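Local coordinates for protein ureidoglycolate hydrolase (PDB 4PXE) that hydrolyses (S)-ureidoglycolate to glyoxylate, ammonium and carbon dioxide as a manganese-dependent homodimeric amidohydrolase of the peptidase M20 family in plant purine breakdown, at residues Ile309-Ala312 against Arg313-Val317; Ser380-Met383 against Ala384-Ser387; Ala264-Val267 against Glu268-Leu272; Ala159-Leu162 against Lys163-Val167. All coordinates share one frame; numbering follows the deposited sequence.

Interaction 1: residues Ile309-Ala312 against Arg313-Val317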
ATOM      1  N   ILE A 309     -15.063  -1.773  26.593  1.00 16.98           N
ATOM      2  CA  ILE A 309     -14.800  -1.891  28.023  1.00 18.94           C
ATOM      3  C   ILE A 309     -15.371  -3.221  28.520  1.00 20.13           C
ATOM      4  O   ILE A 309     -14.828  -3.831  29.442  1.00 22.02           O
ATOM      5  CB  ILE A 309     -15.353  -0.682  28.819  1.00 18.92           C
ATOM      6  CG1 ILE A 309     -14.940  -0.768  30.297  1.00 20.88           C
ATOM      7  CG2 ILE A 309     -16.866  -0.583  28.681  1.00 21.32           C
ATOM      8  CD1 ILE A 309     -13.437  -0.884  30.532  1.00 23.48           C
ATOM      9  N   ASP A 310     -16.438  -3.680  27.864  1.00 17.39           N
ATOM     10  CA  ASP A 310     -17.054  -4.971  28.165  1.00 18.52           C
ATOM     11  C   ASP A 310     -16.473  -6.079  27.281  1.00 19.53           C
ATOM     12  O   ASP A 310     -16.662  -6.077  26.055  1.00 18.47           O
ATOM     13  CB  ASP A 310     -18.567  -4.893  27.976  1.00 20.39           C
ATOM     14  CG  ASP A 310     -19.278  -6.111  28.519  1.00 25.75           C
ATOM     15  OD1 ASP A 310     -19.375  -7.114  27.791  1.00 24.42           O
ATOM     16  OD2 ASP A 310     -19.719  -6.072  29.687  1.00 32.60           O
ATOM     17  N   GLU A 311     -15.770  -7.016  27.904  1.00 19.42           N
ATOM     18  CA  GLU A 311     -15.059  -8.076  27.188  1.00 19.28           C
ATOM     19  C   GLU A 311     -15.996  -8.969  26.370  1.00 22.26           C
ATOM     20  O   GLU A 311     -15.731  -9.266  25.199  1.00 19.20           O
ATOM     21  CB  GLU A 311     -14.243  -8.915  28.175  1.00 22.37           C
ATOM     22  CG  GLU A 311     -13.262  -9.892  27.539  1.00 23.90           C
ATOM     23  CD  GLU A 311     -12.394 -10.602  28.575  1.00 27.06           C
ATOM     24  OE1 GLU A 311     -12.615 -10.389  29.787  1.00 30.57           O
ATOM     25  OE2 GLU A 311     -11.490 -11.367  28.181  1.00 32.80           O
ATOM     26  N   ALA A 312     -17.108  -9.376  26.969  1.00 19.92           N
ATOM     27  CA  ALA A 312     -18.070 -10.225  26.270  1.00 21.70           C
ATOM     28  C   ALA A 312     -18.655  -9.560  25.015  1.00 19.78           C
ATOM     29  O   ALA A 312     -18.810 -10.206  23.970  1.00 20.25           O
ATOM     30  CB  ALA A 312     -19.193 -10.656  27.228  1.00 23.78           C
ATOM     31  N   ARG A 313     -18.981  -8.277  25.116  1.00 20.64           N
ATOM     32  CA  ARG A 313     -19.516  -7.525  23.987  1.00 20.93           C
ATOM     33  C   ARG A 313     -18.473  -7.448  22.864  1.00 19.48           C
ATOM     34  O   ARG A 313     -18.795  -7.625  21.680  1.00 19.26           O
ATOM     35  CB  ARG A 313     -19.903  -6.123  24.444  1.00 22.17           C
ATOM     36  CG  ARG A 313     -21.034  -5.481  23.676  1.00 25.55           C
ATOM     37  CD  ARG A 313     -21.751  -4.457  24.541  1.00 22.11           C
ATOM     38  NE  ARG A 313     -20.817  -3.519  25.160  1.00 23.39           N
ATOM     39  CZ  ARG A 313     -21.083  -2.792  26.244  1.00 24.98           C
ATOM     40  NH1 ARG A 313     -22.268  -2.885  26.838  1.00 27.05           N
ATOM     41  NH2 ARG A 313     -20.166  -1.968  26.733  1.00 21.71           N
ATOM     42  N   ARG A 314     -17.225  -7.194  23.253  1.00 20.00           N
ATOM     43  CA  ARG A 314     -16.087  -7.170  22.327  1.00 19.19           C
ATOM     44  C   ARG A 314     -15.966  -8.509  21.595  1.00 17.40           C
ATOM     45  O   ARG A 314     -15.855  -8.553  20.367  1.00 18.43           O
ATOM     46  CB  ARG A 314     -14.803  -6.875  23.109  1.00 19.14           C
ATOM     47  CG  ARG A 314     -13.599  -6.395  22.294  1.00 21.00           C
ATOM     48  CD  ARG A 314     -12.686  -7.514  21.821  1.00 20.56           C
ATOM     49  NE  ARG A 314     -12.479  -8.591  22.787  1.00 17.76           N
ATOM     50  CZ  ARG A 314     -11.487  -8.648  23.672  1.00 17.51           C
ATOM     51  NH1 ARG A 314     -10.597  -7.665  23.771  1.00 17.45           N
ATOM     52  NH2 ARG A 314     -11.389  -9.695  24.483  1.00 21.45           N
ATOM     53  N   ASN A 315     -15.992  -9.599  22.353  1.00 18.04           N
ATOM     54  CA  ASN A 315     -15.866 -10.936  21.785  1.00 19.66           C
ATOM     55  C   ASN A 315     -16.982 -11.279  20.810  1.00 18.85           C
ATOM     56  O   ASN A 315     -16.731 -11.947  19.808  1.00 19.85           O
ATOM     57  CB  ASN A 315     -15.764 -11.990  22.898  1.00 21.33           C
ATOM     58  CG  ASN A 315     -14.466 -11.890  23.673  1.00 22.43           C
ATOM     59  OD1 ASN A 315     -13.535 -11.193  23.257  1.00 21.35           O
ATOM     60  ND2 ASN A 315     -14.385 -12.595  24.802  1.00 22.93           N
ATOM     61  N   THR A 316     -18.201 -10.821  21.091  1.00 18.64           N
ATOM     62  CA  THR A 316     -19.327 -11.009  20.177  1.00 19.10           C
ATOM     63  C   THR A 316     -19.040 -10.338  18.834  1.00 17.13           C
ATOM     64  O   THR A 316     -19.343 -10.893  17.781  1.00 18.37           O
ATOM     65  CB  THR A 316     -20.650 -10.488  20.773  1.00 21.03           C
ATOM     66  OG1 THR A 316     -21.014 -11.303  21.897  1.00 22.99           O
ATOM     67  CG2 THR A 316     -21.776 -10.519  19.749  1.00 21.34           C
ATOM     68  N   VAL A 317     -18.420  -9.164  18.870  1.00 17.70           N
ATOM     69  CA  VAL A 317     -18.054  -8.481  17.631  1.00 18.40           C
ATOM     70  C   VAL A 317     -17.052  -9.319  16.842  1.00 14.91           C
ATOM     71  O   VAL A 317     -17.210  -9.489  15.621  1.00 15.92           O
ATOM     72  CB  VAL A 317     -17.485  -7.068  17.891  1.00 16.85           C
ATOM     73  CG1 VAL A 317     -16.977  -6.460  16.594  1.00 16.35           C
ATOM     74  CG2 VAL A 317     -18.548  -6.165  18.491  1.00 19.66           C
TER
HETATM   75  O   HOH W   1     -11.488 -12.865  25.605  1.00 33.76           O
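Asp310 and Arg313 cross at about a right angle where helix 311-332 begins. Asp310 is the N-cap: its OD1 turns the anti lone pair to Arg313 N at 2.9 Å, a job suited to a short carboxylate that can fold back on the first turn. The Arg313 chain, kinked at chi3 (51°), then lays its guanidinium over the same residue, so that Asp310 CB sits above one face, 3.6 Å from Arg313 NH2. The two charged groups do not meet here; the Arg313 NE salt bridge goes to Asp308. On another side of the helix Glu311 and Asn315 extend along the same flank, and a water joins Glu311 OE2 to Asn315 ND2. Two kinks in the Arg314 chain (chi2 -91°) bring it side-on to Asn315, whose OD1 lies nearly in the guanidinium plane, taking Arg314 NE at 2.8 Å and NH2 at 2.9 Å from the same face of the amide. Glu311 OE2 stays 4.1 Å from Arg314 NH2, too far for a salt bridge. Asn315 OD1 and the carbonyl of Asp345, which takes NH1, together should restrict the turning of buried Arg314, while Asp310 and Glu311 would probably suit the positive end of the helix dipole.

Interaction 2: residues Ser380-Met383 against Ala384-Ser387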
ATOM      1  N   SER A 380       0.453  -0.046  30.764  1.00 13.09           N
ATOM      2  CA  SER A 380      -0.219  -0.278  32.043  1.00 14.13           C
ATOM      3  C   SER A 380      -1.124  -1.513  32.011  1.00 15.50           C
ATOM      4  O   SER A 380      -1.301  -2.180  33.032  1.00 15.50           O
ATOM      5  CB  SER A 380      -1.040   0.958  32.428  1.00 14.02           C
ATOM      6  OG  SER A 380      -0.203   2.045  32.789  1.00 16.15           O
ATOM      7  N   LEU A 381      -1.696  -1.825  30.849  1.00 13.73           N
ATOM      8  CA  LEU A 381      -2.609  -2.960  30.734  1.00 15.37           C
ATOM      9  C   LEU A 381      -1.893  -4.258  31.109  1.00 18.52           C
ATOM     10  O   LEU A 381      -2.467  -5.133  31.770  1.00 17.61           O
ATOM     11  CB  LEU A 381      -3.162  -3.054  29.305  1.00 15.43           C
ATOM     12  CG  LEU A 381      -4.109  -4.217  29.005  1.00 16.56           C
ATOM     13  CD1 LEU A 381      -5.328  -4.141  29.890  1.00 18.76           C
ATOM     14  CD2 LEU A 381      -4.517  -4.180  27.548  1.00 15.13           C
ATOM     15  N   PHE A 382      -0.631  -4.371  30.706  1.00 14.13           N
ATOM     16  CA  PHE A 382       0.144  -5.584  30.968  1.00 16.94           C
ATOM     17  C   PHE A 382       0.962  -5.523  32.254  1.00 18.25           C
ATOM     18  O   PHE A 382       1.157  -6.548  32.929  1.00 19.09           O
ATOM     19  CB  PHE A 382       0.972  -5.948  29.740  1.00 16.70           C
ATOM     20  CG  PHE A 382       0.111  -6.230  28.553  1.00 15.98           C
ATOM     21  CD1 PHE A 382      -0.511  -7.463  28.425  1.00 18.87           C
ATOM     22  CD2 PHE A 382      -0.177  -5.237  27.630  1.00 15.57           C
ATOM     23  CE1 PHE A 382      -1.360  -7.716  27.370  1.00 19.44           C
ATOM     24  CE2 PHE A 382      -1.031  -5.481  26.575  1.00 16.74           C
ATOM     25  CZ  PHE A 382      -1.623  -6.718  26.441  1.00 17.64           C
ATOM     26  N   MET A 383       1.413  -4.326  32.621  1.00 15.41           N
ATOM     27  CA  MET A 383       2.076  -4.138  33.910  1.00 15.29           C
ATOM     28  C   MET A 383       1.153  -4.521  35.062  1.00 17.23           C
ATOM     29  O   MET A 383       1.624  -4.956  36.114  1.00 17.71           O
ATOM     30  CB  MET A 383       2.578  -2.692  34.068  1.00 16.09           C
ATOM     31  CG  MET A 383       3.732  -2.330  33.140  1.00 17.08           C
ATOM     32  SD  MET A 383       5.163  -3.438  33.275  1.00 19.91           S
ATOM     33  CE  MET A 383       5.829  -2.928  34.861  1.00 21.96           C
ATOM     34  N   ALA A 384      -0.152  -4.367  34.856  1.00 17.52           N
ATOM     35  CA  ALA A 384      -1.162  -4.740  35.851  1.00 17.98           C
ATOM     36  C   ALA A 384      -1.112  -6.225  36.212  1.00 22.58           C
ATOM     37  O   ALA A 384      -1.605  -6.635  37.267  1.00 20.90           O
ATOM     38  CB  ALA A 384      -2.555  -4.366  35.368  1.00 19.23           C
ATOM     39  N   ARG A 385      -0.526  -7.031  35.331  1.00 20.14           N
ATOM     40  CA  ARG A 385      -0.386  -8.459  35.598  1.00 21.49           C
ATOM     41  C   ARG A 385       0.775  -8.761  36.552  1.00 24.73           C
ATOM     42  O   ARG A 385       0.857  -9.860  37.112  1.00 24.71           O
ATOM     43  CB  ARG A 385      -0.204  -9.217  34.280  1.00 20.02           C
ATOM     44  CG  ARG A 385      -1.341  -9.010  33.311  1.00 20.33           C
ATOM     45  CD  ARG A 385      -1.138  -9.829  32.056  1.00 22.16           C
ATOM     46  NE  ARG A 385      -2.227  -9.619  31.117  1.00 18.65           N
ATOM     47  CZ  ARG A 385      -2.425 -10.370  30.038  1.00 20.82           C
ATOM     48  NH1 ARG A 385      -1.596 -11.372  29.775  1.00 23.62           N
ATOM     49  NH2 ARG A 385      -3.449 -10.122  29.236  1.00 20.65           N
ATOM     50  N   ILE A 386       1.656  -7.778  36.737  1.00 21.03           N
ATOM     51  CA  ILE A 386       2.906  -7.917  37.485  1.00 22.11           C
ATOM     52  C   ILE A 386       2.829  -7.180  38.820  1.00 23.27           C
ATOM     53  O   ILE A 386       3.424  -7.598  39.818  1.00 23.71           O
ATOM     54  CB  ILE A 386       4.097  -7.321  36.679  1.00 28.57           C
ATOM     55  CG1 ILE A 386       4.385  -8.167  35.448  1.00 31.37           C
ATOM     56  CG2 ILE A 386       5.361  -7.225  37.535  1.00 32.89           C
ATOM     57  CD1 ILE A 386       4.647  -9.627  35.786  1.00 36.21           C
ATOM     58  N   SER A 387       2.095  -6.074  38.840  1.00 20.13           N
ATOM     59  CA  SER A 387       2.019  -5.267  40.049  1.00 22.49           C
ATOM     60  C   SER A 387       0.775  -4.384  40.049  1.00 21.55           C
ATOM     61  O   SER A 387       0.141  -4.189  39.005  1.00 19.13           O
ATOM     62  CB  SER A 387       3.281  -4.416  40.199  1.00 28.95           C
ATOM     63  OG  SER A 387       3.276  -3.337  39.293  1.00 30.62           O
TER
HETATM   64  O   HOH W   2      -3.935  -7.417  31.609  1.00 19.84           O
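Ser380 meets Ala384 through its carbonyl: Ser380 O accepts from Ala384 N at 3.1 Å, an i to i+4 bond in the last turn of helix 379-383. Ala384 CB lies 3.4 Å from Ser380 O, the small methyl fitting against the carbonyls of Ser380 and Leu381. Ser380 OG turns to Glu206. Leu381 adds a water bridge, its O receiving a proton of the water at 2.7 Å while Arg385 NE donates to that water at 2.8 Å, in the guanidinium plane.

Phe382 carries the main side-chain contact. The Arg385 chain runs alongside its ring, with Phe382 CD1 over the centre of the guanidinium, 3.8 Å from Arg385 CZ, and the two planes 57° apart. Arg385 is extended from CG to NE, which gives it the length to reach along the ring, and the water bound at its edge should help hold the guanidinium in this rotation. Phe382 O accepts from Arg385 N at 3.0 Å, with the donor well above the carbonyl plane. Met383 finishes the turn, its O taking two unlike donors as the chain leaves the helix: Ser387 N, at 3.0 Å, comes nearly in line with the C=O bond, whereas Ile386 N, at 2.9 Å, sits well above the carbonyl plane.

The turn leads from helix 379-383 to strand 389-394. Ser380 and Met383 pack on Phe204 of strand 201-209, Leu381 on Ile228 and Pro231 of strand 222-239, and Ala384 on Met389, while substrate-binding Tyr377 lies just before the helix.

Interaction 3: residues Ala264-Val267 against Glu268-Leu272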
ATOM      1  N   ALA A 264     -14.819  -4.790   5.523  1.00 13.09           N
ATOM      2  CA  ALA A 264     -14.640  -3.542   6.276  1.00 11.97           C
ATOM      3  C   ALA A 264     -15.987  -2.962   6.670  1.00 12.95           C
ATOM      4  O   ALA A 264     -16.148  -2.468   7.795  1.00 13.02           O
ATOM      5  CB  ALA A 264     -13.844  -2.535   5.456  1.00 13.12           C
ATOM      6  N   LEU A 265     -16.957  -3.009   5.760  1.00 13.43           N
ATOM      7  CA  LEU A 265     -18.295  -2.511   6.053  1.00 13.30           C
ATOM      8  C   LEU A 265     -19.006  -3.411   7.070  1.00 15.32           C
ATOM      9  O   LEU A 265     -19.794  -2.924   7.897  1.00 15.59           O
ATOM     10  CB  LEU A 265     -19.110  -2.348   4.764  1.00 14.94           C
ATOM     11  CG  LEU A 265     -18.591  -1.175   3.925  1.00 12.44           C
ATOM     12  CD1 LEU A 265     -18.977  -1.302   2.453  1.00 15.87           C
ATOM     13  CD2 LEU A 265     -19.077   0.155   4.488  1.00 15.80           C
ATOM     14  N   ALA A 266     -18.711  -4.708   7.049  1.00 14.60           N
ATOM     15  CA  ALA A 266     -19.288  -5.614   8.049  1.00 15.02           C
ATOM     16  C   ALA A 266     -18.750  -5.334   9.448  1.00 16.13           C
ATOM     17  O   ALA A 266     -19.488  -5.429  10.431  1.00 16.10           O
ATOM     18  CB  ALA A 266     -19.070  -7.090   7.673  1.00 15.93           C
ATOM     19  N   VAL A 267     -17.465  -4.998   9.544  1.00 13.58           N
ATOM     20  CA  VAL A 267     -16.877  -4.625  10.831  1.00 13.58           C
ATOM     21  C   VAL A 267     -17.676  -3.477  11.441  1.00 14.75           C
ATOM     22  O   VAL A 267     -18.108  -3.563  12.594  1.00 15.11           O
ATOM     23  CB  VAL A 267     -15.392  -4.226  10.691  1.00 14.21           C
ATOM     24  CG1 VAL A 267     -14.889  -3.588  11.979  1.00 13.83           C
ATOM     25  CG2 VAL A 267     -14.539  -5.439  10.324  1.00 13.51           C
ATOM     26  N   GLU A 268     -17.896  -2.421  10.665  1.00 13.42           N
ATOM     27  CA  GLU A 268     -18.681  -1.288  11.138  1.00 14.88           C
ATOM     28  C   GLU A 268     -20.078  -1.713  11.587  1.00 15.54           C
ATOM     29  O   GLU A 268     -20.534  -1.318  12.673  1.00 15.54           O
ATOM     30  CB  GLU A 268     -18.788  -0.211  10.057  1.00 13.94           C
ATOM     31  CG  GLU A 268     -19.699   0.941  10.467  1.00 15.48           C
ATOM     32  CD  GLU A 268     -19.986   1.924   9.349  1.00 18.05           C
ATOM     33  OE1 GLU A 268     -20.196   1.500   8.194  1.00 16.13           O
ATOM     34  OE2 GLU A 268     -20.005   3.145   9.634  1.00 22.42           O
ATOM     35  N   LYS A 269     -20.741  -2.522  10.765  1.00 14.83           N
ATOM     36  CA  LYS A 269     -22.075  -3.025  11.080  1.00 15.61           C
ATOM     37  C   LYS A 269     -22.120  -3.759  12.419  1.00 17.26           C
ATOM     38  O   LYS A 269     -22.989  -3.492  13.259  1.00 18.37           O
ATOM     39  CB  LYS A 269     -22.562  -3.950   9.962  1.00 17.22           C
ATOM     40  CG  LYS A 269     -23.949  -4.533  10.199  1.00 17.87           C
ATOM     41  CD  LYS A 269     -24.406  -5.418   9.037  1.00 19.43           C
ATOM     42  CE  LYS A 269     -23.523  -6.643   8.888  1.00 20.94           C
ATOM     43  NZ  LYS A 269     -23.830  -7.404   7.631  1.00 26.78           N
ATOM     44  N   HIS A 270     -21.185  -4.678  12.631  1.00 15.82           N
ATOM     45  CA  HIS A 270     -21.212  -5.494  13.844  1.00 14.52           C
ATOM     46  C   HIS A 270     -20.914  -4.659  15.088  1.00 16.43           C
ATOM     47  O   HIS A 270     -21.476  -4.898  16.163  1.00 16.94           O
ATOM     48  CB  HIS A 270     -20.261  -6.689  13.742  1.00 16.34           C
ATOM     49  CG  HIS A 270     -20.626  -7.639  12.641  1.00 16.30           C
ATOM     50  ND1 HIS A 270     -21.926  -8.028  12.402  1.00 18.29           N
ATOM     51  CD2 HIS A 270     -19.870  -8.251  11.699  1.00 17.67           C
ATOM     52  CE1 HIS A 270     -21.955  -8.843  11.360  1.00 20.02           C
ATOM     53  NE2 HIS A 270     -20.720  -9.000  10.918  1.00 18.80           N
ATOM     54  N   VAL A 271     -20.030  -3.678  14.951  1.00 15.37           N
ATOM     55  CA  VAL A 271     -19.777  -2.748  16.052  1.00 15.31           C
ATOM     56  C   VAL A 271     -21.070  -2.018  16.434  1.00 17.09           C
ATOM     57  O   VAL A 271     -21.448  -1.978  17.611  1.00 16.68           O
ATOM     58  CB  VAL A 271     -18.673  -1.718  15.672  1.00 13.68           C
ATOM     59  CG1 VAL A 271     -18.602  -0.584  16.708  1.00 13.96           C
ATOM     60  CG2 VAL A 271     -17.329  -2.407  15.556  1.00 15.56           C
ATOM     61  N   LEU A 272     -21.757  -1.460  15.448  1.00 15.90           N
ATOM     62  CA  LEU A 272     -23.002  -0.731  15.688  1.00 17.45           C
ATOM     63  C   LEU A 272     -24.101  -1.635  16.256  1.00 20.11           C
ATOM     64  O   LEU A 272     -24.973  -1.168  16.990  1.00 23.97           O
ATOM     65  CB  LEU A 272     -23.465  -0.014  14.414  1.00 18.59           C
ATOM     66  CG  LEU A 272     -22.511   1.059  13.872  1.00 18.31           C
ATOM     67  CD1 LEU A 272     -23.064   1.688  12.610  1.00 20.99           C
ATOM     68  CD2 LEU A 272     -22.237   2.123  14.923  1.00 19.57           C
TER
HETATM   69  O   HOH W   3     -21.477  -0.748   7.543  1.00 19.27           O
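With chi1 at -62°, the imidazole of His270 has CG anti to its carbonyl carbon and is brought back over the preceding turn, where its CD2 comes to 3.1 Å from Ala266 O. Glu268 takes the other course: CG lies opposite its own backbone N (chi1 175°) and the chain continues extended, keeping company with Leu265 along its length, with Leu265 CD2 at 4.1 Å from Glu268 OE1. A water donates to both Leu265 O, at 2.8 Å, and Glu268 OE1, at 2.7 Å, joining backbone to carboxylate. Val267 and Val271 stand one turn apart, CG1 to CG2 at 4.5 Å, a loose apolar pair. Helix 256-272 itself is held by i to i+4 bonds, the shortest of those here being His270 N to Ala266 O at 2.9 Å. The polar ends find partners beyond the segments: His270 NE2 bonds to Ser324 and ND1 to Glu273, while Glu268 OE2 makes a salt bridge with Arg332 of the second subunit. Leu265 packs on Leu265 of that subunit. In this dimerization region apolar packing thus lies beside a charged contact, and the nearby Arg332 of the second subunit would probably stabilise the ionised carboxylate of Glu268.

Interaction 4: residues Ala159-Leu162 against Lys163-Val167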
ATOM      1  N   ALA A 159       7.359 -14.659  23.523  1.00 22.94           N
ATOM      2  CA  ALA A 159       8.799 -14.892  23.475  1.00 23.33           C
ATOM      3  C   ALA A 159       9.138 -15.940  22.413  1.00 26.95           C
ATOM      4  O   ALA A 159      10.060 -15.758  21.626  1.00 27.68           O
ATOM      5  CB  ALA A 159       9.315 -15.333  24.838  1.00 26.22           C
ATOM      6  N   GLU A 160       8.373 -17.028  22.397  1.00 28.44           N
ATOM      7  CA  GLU A 160       8.564 -18.089  21.412  1.00 30.50           C
ATOM      8  C   GLU A 160       8.371 -17.579  19.988  1.00 28.26           C
ATOM      9  O   GLU A 160       9.202 -17.823  19.113  1.00 30.37           O
ATOM     10  CB  GLU A 160       7.608 -19.254  21.684  1.00 32.83           C
ATOM     11  CG  GLU A 160       8.262 -20.443  22.375  1.00 49.92           C
ATOM     12  CD  GLU A 160       9.307 -21.127  21.506  1.00 51.33           C
ATOM     13  OE1 GLU A 160       8.942 -21.643  20.425  1.00 54.50           O
ATOM     14  OE2 GLU A 160      10.495 -21.149  21.906  1.00 52.94           O
ATOM     15  N   ALA A 161       7.269 -16.870  19.765  1.00 25.41           N
ATOM     16  CA  ALA A 161       6.963 -16.319  18.449  1.00 23.82           C
ATOM     17  C   ALA A 161       8.066 -15.376  17.957  1.00 23.52           C
ATOM     18  O   ALA A 161       8.493 -15.446  16.805  1.00 23.73           O
ATOM     19  CB  ALA A 161       5.617 -15.607  18.480  1.00 23.14           C
ATOM     20  N   LEU A 162       8.538 -14.496  18.839  1.00 23.12           N
ATOM     21  CA  LEU A 162       9.562 -13.534  18.460  1.00 23.49           C
ATOM     22  C   LEU A 162      10.833 -14.185  17.917  1.00 23.78           C
ATOM     23  O   LEU A 162      11.498 -13.630  17.042  1.00 26.51           O
ATOM     24  CB  LEU A 162       9.897 -12.617  19.642  1.00 22.68           C
ATOM     25  CG  LEU A 162       8.783 -11.631  20.007  1.00 20.69           C
ATOM     26  CD1 LEU A 162       9.169 -10.869  21.255  1.00 19.51           C
ATOM     27  CD2 LEU A 162       8.524 -10.675  18.863  1.00 19.58           C
ATOM     28  N   LYS A 163      11.164 -15.360  18.439  1.00 28.20           N
ATOM     29  CA  LYS A 163      12.413 -16.017  18.081  1.00 29.60           C
ATOM     30  C   LYS A 163      12.236 -17.012  16.941  1.00 31.12           C
ATOM     31  O   LYS A 163      13.219 -17.464  16.358  1.00 34.47           O
ATOM     32  CB  LYS A 163      13.001 -16.725  19.300  1.00 30.60           C
ATOM     33  CG  LYS A 163      13.300 -15.794  20.462  1.00 39.39           C
ATOM     34  CD  LYS A 163      14.665 -15.141  20.338  1.00 41.04           C
ATOM     35  CE  LYS A 163      15.776 -16.140  20.599  1.00 43.63           C
ATOM     36  NZ  LYS A 163      17.084 -15.471  20.890  1.00 47.08           N
ATOM     37  N   THR A 164      10.989 -17.347  16.620  1.00 28.06           N
ATOM     38  CA  THR A 164      10.741 -18.391  15.624  1.00 31.48           C
ATOM     39  C   THR A 164      10.009 -17.953  14.347  1.00 32.17           C
ATOM     40  O   THR A 164      10.336 -18.424  13.255  1.00 31.00           O
ATOM     41  CB  THR A 164      10.020 -19.618  16.242  1.00 33.98           C
ATOM     42  OG1 THR A 164       8.710 -19.248  16.684  1.00 32.59           O
ATOM     43  CG2 THR A 164      10.820 -20.180  17.417  1.00 36.77           C
ATOM     44  N   THR A 165       9.022 -17.067  14.464  1.00 27.86           N
ATOM     45  CA  THR A 165       8.184 -16.752  13.304  1.00 26.12           C
ATOM     46  C   THR A 165       7.985 -15.273  12.994  1.00 23.64           C
ATOM     47  O   THR A 165       7.622 -14.926  11.876  1.00 24.91           O
ATOM     48  CB  THR A 165       6.772 -17.368  13.432  1.00 29.94           C
ATOM     49  OG1 THR A 165       6.113 -16.823  14.584  1.00 28.80           O
ATOM     50  CG2 THR A 165       6.849 -18.885  13.559  1.00 31.37           C
ATOM     51  N   VAL A 166       8.190 -14.401  13.977  1.00 25.24           N
ATOM     52  CA  VAL A 166       7.795 -13.008  13.785  1.00 24.31           C
ATOM     53  C   VAL A 166       8.688 -12.251  12.806  1.00 21.64           C
ATOM     54  O   VAL A 166       9.909 -12.219  12.958  1.00 22.02           O
ATOM     55  CB  VAL A 166       7.716 -12.255  15.123  1.00 20.44           C
ATOM     56  CG1 VAL A 166       7.514 -10.758  14.878  1.00 21.89           C
ATOM     57  CG2 VAL A 166       6.597 -12.822  15.967  1.00 22.41           C
ATOM     58  N   VAL A 167       8.055 -11.650  11.801  1.00 21.88           N
ATOM     59  CA  VAL A 167       8.728 -10.799  10.816  1.00 22.06           C
ATOM     60  C   VAL A 167       7.883  -9.546  10.577  1.00 21.79           C
ATOM     61  O   VAL A 167       6.686  -9.531  10.878  1.00 22.04           O
ATOM     62  CB  VAL A 167       8.909 -11.514   9.448  1.00 23.44           C
ATOM     63  CG1 VAL A 167       9.816 -12.739   9.577  1.00 24.40           C
ATOM     64  CG2 VAL A 167       7.550 -11.902   8.856  1.00 26.01           C
TER
HETATM   65  O   HOH W   4      12.761 -13.244  14.697  1.00 22.80           O
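Ala161 and Val166 form the close-packed side of this helix end. Val166 comes back toward the helix just after it stops, and its CG2 rests 3.9 Å from Ala161 CB and 4.1 Å from Leu162 CD2. Val166 puts CG1 opposite the backbone N (chi1 171°), which leaves CG2 opposite the carbonyl carbon and facing both Ala161 and Leu162; a branched side chain suits a place between two apolar neighbours. Ala161 O gathers three backbone donors, Thr164 N, Thr165 N at 2.9 Å and Val166 N at 3.0 Å. These are i+3, i+4 and i+5 partners, so the last turn widens with a pi-type i+5 bond as the helix ends.

The other side is more open to solvent. Glu160 and Thr164 are both exposed, and their side chains meet through Glu160 OE1 and Thr164 CG2 at 3.8 Å. The hydroxyl of Thr164 turns inward, OG1 donating to Glu160 O at 2.9 Å; Lys163 N reaches that oxygen from the opposite face of its carbonyl plane. The threonine thereby binds the backbone of its own helix. A water donates to Leu162 O at 2.7 Å and, weakly, to Val166 O, bridging the turn.

Lys163 NZ donates a hydrogen bond to the carbonyl of Asp189. Leu162 packs on Leu147 and Leu151 of helix 147-152 and on Phe174 of helix 174-180, and Val166 meets Phe174 by backbone bonding as well as packing, so this helix end touches the helices that precede and follow it.

In the fold
Each contact closes its own short local turn, and the four follow in series, none nesting within or crossing another. From the N terminus, interaction 4 ends helix 156-164 on a periphery away from the annotated sites. Interaction 3 lies in helix 256-272 at the dimer interface, and interaction 1 starts helix 311-332; these two touch, Val317 CG2 lying 3.9 Å from His270 O, so the paired helices of the dimerization region are joined. Interaction 2 comes last, leading into strand 389-394 near the manganese and glyoxylate site. Its centre is about 21 Å from that of interaction 1 and about 22 Å from that of interaction 4.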